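PDB 3GMF: protein-disulfide isomerase from Novosphingobium aromaticivorans, which probably catalyses the formation or rearrangement of disulfide bonds in other proteins as a thioredoxin-fold enzyme. Local coordinates for residues I53-D61 and E156-S167. Numbering follows the deposited sequence.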
loop_
_atom_site.group_PDB
_atom_site.type_symbol
_atom_site.label_atom_id
_atom_site.label_comp_id
_atom_site.label_asym_id
_atom_site.label_seq_id
_atom_site.Cartn_x
_atom_site.Cartn_y
_atom_site.Cartn_z
ATOM N N ILE A 53 1.340 8.278 11.163
ATOM C CA ILE A 53 1.448 6.980 10.478
ATOM C C ILE A 53 2.187 7.145 9.173
ATOM O O ILE A 53 1.773 7.926 8.316
ATOM C CB ILE A 53 0.084 6.342 10.175
ATOM C CG1 ILE A 53 -0.749 6.217 11.457
ATOM C CG2 ILE A 53 0.279 4.953 9.541
ATOM C CD1 ILE A 53 -2.198 5.952 11.213
ATOM N N GLU A 54 3.263 6.390 9.019
ATOM C CA GLU A 54 4.032 6.392 7.803
ATOM C C GLU A 54 3.713 5.110 7.039
ATOM O O GLU A 54 4.083 4.020 7.469
ATOM C CB GLU A 54 5.515 6.442 8.113
ATOM C CG GLU A 54 6.393 6.538 6.899
ATOM C CD GLU A 54 7.844 6.727 7.292
ATOM O OE1 GLU A 54 8.108 7.322 8.363
ATOM O OE2 GLU A 54 8.713 6.288 6.535
ATOM N N VAL A 55 3.011 5.245 5.928
ATOM C CA VAL A 55 2.625 4.086 5.123
ATOM C C VAL A 55 3.706 3.856 4.098
ATOM O O VAL A 55 4.063 4.759 3.345
ATOM C CB VAL A 55 1.252 4.304 4.458
ATOM C CG1 VAL A 55 0.941 3.198 3.442
ATOM C CG2 VAL A 55 0.182 4.367 5.534
ATOM N N ARG A 56 4.259 2.653 4.123
ATOM C CA ARG A 56 5.218 2.278 3.101
ATOM C C ARG A 56 4.642 1.192 2.211
ATOM O O ARG A 56 4.081 0.185 2.678
ATOM C CB ARG A 56 6.555 1.859 3.694
ATOM C CG ARG A 56 7.249 2.954 4.497
ATOM C CD ARG A 56 8.503 2.389 5.102
ATOM N NE ARG A 56 9.155 3.330 6.002
ATOM C CZ ARG A 56 10.361 3.145 6.524
ATOM N NH1 ARG A 56 11.070 2.062 6.218
ATOM N NH2 ARG A 56 10.861 4.050 7.343
ATOM N N ASN A 57 4.755 1.434 0.907
ATOM C CA ASN A 57 4.305 0.458 -0.081
ATOM C C ASN A 57 5.349 -0.636 -0.200
ATOM O O ASN A 57 6.410 -0.460 -0.809
ATOM C CB ASN A 57 4.054 1.117 -1.433
ATOM C CG ASN A 57 2.984 2.179 -1.367
ATOM O OD1 ASN A 57 3.244 3.360 -1.606
ATOM N ND2 ASN A 57 1.783 1.772 -1.046
ATOM N N PHE A 58 5.036 -1.772 0.402
ATOM C CA PHE A 58 5.914 -2.928 0.334
ATOM C C PHE A 58 5.401 -3.749 -0.847
ATOM O O PHE A 58 4.431 -4.506 -0.715
ATOM C CB PHE A 58 5.819 -3.723 1.627
ATOM C CG PHE A 58 6.793 -4.855 1.710
ATOM C CD1 PHE A 58 8.120 -4.619 2.025
ATOM C CD2 PHE A 58 6.374 -6.167 1.453
ATOM C CE1 PHE A 58 9.030 -5.676 2.092
ATOM C CE2 PHE A 58 7.266 -7.239 1.527
ATOM C CZ PHE A 58 8.589 -6.994 1.848
ATOM N N VAL A 59 6.072 -3.607 -1.995
ATOM C CA VAL A 59 5.518 -4.151 -3.242
ATOM C C VAL A 59 5.975 -5.591 -3.456
ATOM O O VAL A 59 7.178 -5.837 -3.594
ATOM C CB VAL A 59 5.946 -3.281 -4.436
ATOM C CG1 VAL A 59 5.451 -3.915 -5.740
ATOM C CG2 VAL A 59 5.411 -1.836 -4.287
ATOM N N ARG A 60 5.030 -6.533 -3.494
ATOM C CA ARG A 60 5.362 -7.973 -3.447
ATOM C C ARG A 60 5.332 -8.683 -4.797
ATOM O O ARG A 60 5.906 -9.787 -4.939
ATOM C CB ARG A 60 4.409 -8.726 -2.504
ATOM C CG ARG A 60 4.405 -8.215 -1.033
ATOM C CD ARG A 60 3.533 -9.096 -0.167
ATOM N NE ARG A 60 2.185 -9.192 -0.747
ATOM C CZ ARG A 60 1.401 -10.256 -0.644
ATOM N NH1 ARG A 60 1.824 -11.323 0.024
ATOM N NH2 ARG A 60 0.199 -10.261 -1.237
ATOM N N ASP A 61 4.608 -8.085 -5.750
ATOM C CA ASP A 61 4.274 -8.743 -7.041
ATOM C C ASP A 61 3.849 -7.648 -8.051
ATOM O O ASP A 61 3.644 -6.493 -7.672
ATOM C CB ASP A 61 3.202 -9.848 -6.830
ATOM C CG ASP A 61 1.871 -9.289 -6.338
ATOM O OD1 ASP A 61 1.272 -8.506 -7.090
ATOM O OD2 ASP A 61 1.452 -9.628 -5.203
ATOM N N GLU A 156 12.631 1.071 -2.715
ATOM C CA GLU A 156 12.060 1.276 -1.382
ATOM C C GLU A 156 11.706 -0.084 -0.737
ATOM O O GLU A 156 11.943 -0.320 0.455
ATOM C CB GLU A 156 10.838 2.199 -1.534
ATOM C CG GLU A 156 10.091 2.474 -0.265
ATOM C CD GLU A 156 8.915 1.543 -0.131
ATOM O OE1 GLU A 156 8.159 1.372 -1.124
ATOM O OE2 GLU A 156 8.760 0.977 0.965
ATOM N N THR A 157 11.139 -0.975 -1.539
ATOM C CA THR A 157 10.765 -2.306 -1.094
ATOM C C THR A 157 12.026 -3.096 -0.732
ATOM O O THR A 157 12.074 -3.790 0.307
ATOM C CB THR A 157 9.956 -3.044 -2.199
ATOM O OG1 THR A 157 8.732 -2.323 -2.411
ATOM C CG2 THR A 157 9.636 -4.501 -1.783
ATOM N N ASP A 158 13.048 -2.975 -1.574
ATOM C CA ASP A 158 14.312 -3.674 -1.326
ATOM C C ASP A 158 14.926 -3.174 -0.000
ATOM O O ASP A 158 15.517 -3.983 0.728
ATOM C CB ASP A 158 15.299 -3.451 -2.474
ATOM C CG ASP A 158 14.939 -4.233 -3.745
ATOM O OD1 ASP A 158 14.050 -5.132 -3.708
ATOM O OD2 ASP A 158 15.560 -3.922 -4.785
ATOM N N GLU A 159 14.781 -1.880 0.300
ATOM C CA GLU A 159 15.276 -1.290 1.587
ATOM C C GLU A 159 14.614 -1.953 2.790
ATOM O O GLU A 159 15.282 -2.275 3.782
ATOM C CB GLU A 159 15.057 0.234 1.634
ATOM C CG GLU A 159 15.780 0.972 2.807
ATOM C CD GLU A 159 14.991 1.072 4.123
ATOM O OE1 GLU A 159 13.806 0.680 4.188
ATOM O OE2 GLU A 159 15.573 1.555 5.121
ATOM N N ALA A 160 13.296 -2.147 2.699
ATOM C CA ALA A 160 12.541 -2.858 3.736
ATOM C C ALA A 160 13.028 -4.302 3.929
ATOM O O ALA A 160 13.221 -4.762 5.068
ATOM C CB ALA A 160 11.055 -2.833 3.402
ATOM N N ILE A 161 13.214 -5.012 2.819
ATOM C CA ILE A 161 13.672 -6.395 2.834
ATOM C C ILE A 161 15.092 -6.457 3.419
ATOM O O ILE A 161 15.356 -7.246 4.325
ATOM C CB ILE A 161 13.635 -6.999 1.410
ATOM C CG1 ILE A 161 12.177 -7.177 0.955
ATOM C CG2 ILE A 161 14.404 -8.326 1.352
ATOM C CD1 ILE A 161 12.071 -7.689 -0.486
ATOM N N ASN A 162 15.972 -5.583 2.939
ATOM C CA ASN A 162 17.383 -5.629 3.344
ATOM C C ASN A 162 17.654 -5.134 4.769
ATOM O O ASN A 162 18.310 -5.828 5.546
ATOM C CB ASN A 162 18.255 -4.839 2.380
ATOM C CG ASN A 162 19.728 -4.920 2.759
ATOM O OD1 ASN A 162 20.252 -6.007 2.988
ATOM N ND2 ASN A 162 20.365 -3.781 2.868
ATOM N N GLN A 163 17.166 -3.945 5.102
ATOM C CA GLN A 163 17.419 -3.376 6.436
ATOM C C GLN A 163 16.575 -3.986 7.543
ATOM O O GLN A 163 17.051 -4.141 8.671
ATOM C CB GLN A 163 17.261 -1.850 6.445
ATOM C CG GLN A 163 18.241 -1.151 5.522
ATOM C CD GLN A 163 18.479 0.302 5.851
ATOM O OE1 GLN A 163 18.436 0.715 7.012
ATOM N NE2 GLN A 163 18.771 1.087 4.826
ATOM N N TYR A 164 15.332 -4.346 7.233
ATOM C CA TYR A 164 14.399 -4.704 8.299
ATOM C C TYR A 164 13.907 -6.133 8.287
ATOM O O TYR A 164 13.155 -6.527 9.183
ATOM C CB TYR A 164 13.243 -3.698 8.333
ATOM C CG TYR A 164 13.735 -2.293 8.546
ATOM C CD1 TYR A 164 14.473 -1.964 9.691
ATOM C CD2 TYR A 164 13.501 -1.295 7.605
ATOM C CE1 TYR A 164 14.942 -0.680 9.895
ATOM C CE2 TYR A 164 13.969 -0.002 7.800
ATOM C CZ TYR A 164 14.689 0.300 8.953
ATOM O OH TYR A 164 15.163 1.576 9.169
ATOM N N ASN A 165 14.350 -6.897 7.294
ATOM C CA ASN A 165 13.974 -8.294 7.163
ATOM C C ASN A 165 12.470 -8.450 7.001
ATOM O O ASN A 165 11.902 -9.475 7.380
ATOM C CB ASN A 165 14.459 -9.095 8.373
ATOM C CG ASN A 165 15.928 -8.872 8.669
ATOM O OD1 ASN A 165 16.776 -8.982 7.783
ATOM N ND2 ASN A 165 16.238 -8.552 9.920
ATOM N N VAL A 166 11.826 -7.433 6.439
ATOM C CA VAL A 166 10.368 -7.490 6.264
ATOM C C VAL A 166 10.050 -8.639 5.319
ATOM O O VAL A 166 10.614 -8.764 4.219
ATOM C CB VAL A 166 9.741 -6.132 5.767
ATOM C CG1 VAL A 166 8.217 -6.271 5.592
ATOM C CG2 VAL A 166 10.030 -5.015 6.740
ATOM N N SER A 167 9.165 -9.502 5.781
ATOM C CA SER A 167 8.776 -10.665 5.031
ATOM C C SER A 167 7.250 -10.763 4.858
ATOM O O SER A 167 6.723 -10.626 3.749
ATOM C CB SER A 167 9.321 -11.895 5.765
ATOM O OG SER A 167 8.981 -13.066 5.082
#
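V59 N donates to T157 OG1 at 3.0 Å, and the N-H...O angle of 168° makes this a nearly straight bond; the T157 hydroxyl is also bonded to L153 O, one turn back in the helix. Beside it, E156 OE1 lies 2.6 Å from N57 O. E156 arrives there by a bend at chi2 (-96°), which turns its carboxyl group toward the N57 carbonyl. R56, extended from CG to NE, turns NE and NH2 side-on to E54 OE2, both from one face of the carboxylate; its NH1 makes a long salt bridge to E159 OE1 at 3.7 Å, completing a charged network. The setting is a thioredoxin-family fold, in whose mixed sheet strand 51-57 lies between 7-10 and 17-23. The short segments 53-57 and 156-164 run at 101°, their axes 9.1 Å apart, and the chain leaving the strand comes closest at F58, whose CA is 5.1 Å from T157 CA. The F58 ring is sandwiched by CH-pi contacts, V166 CG1 3.9 Å from its centroid over one face and T157 CG2 4.3 Å from it over the other, each 20° off the normal. A160 CB meets the ring edge in plane, and I161 CG1 lies 3.7 Å from F58 CE1. Were F58 an alanine, the T157 and V166 methyl groups would probably lose the ring between them, and a gap would be likely to open beside A160.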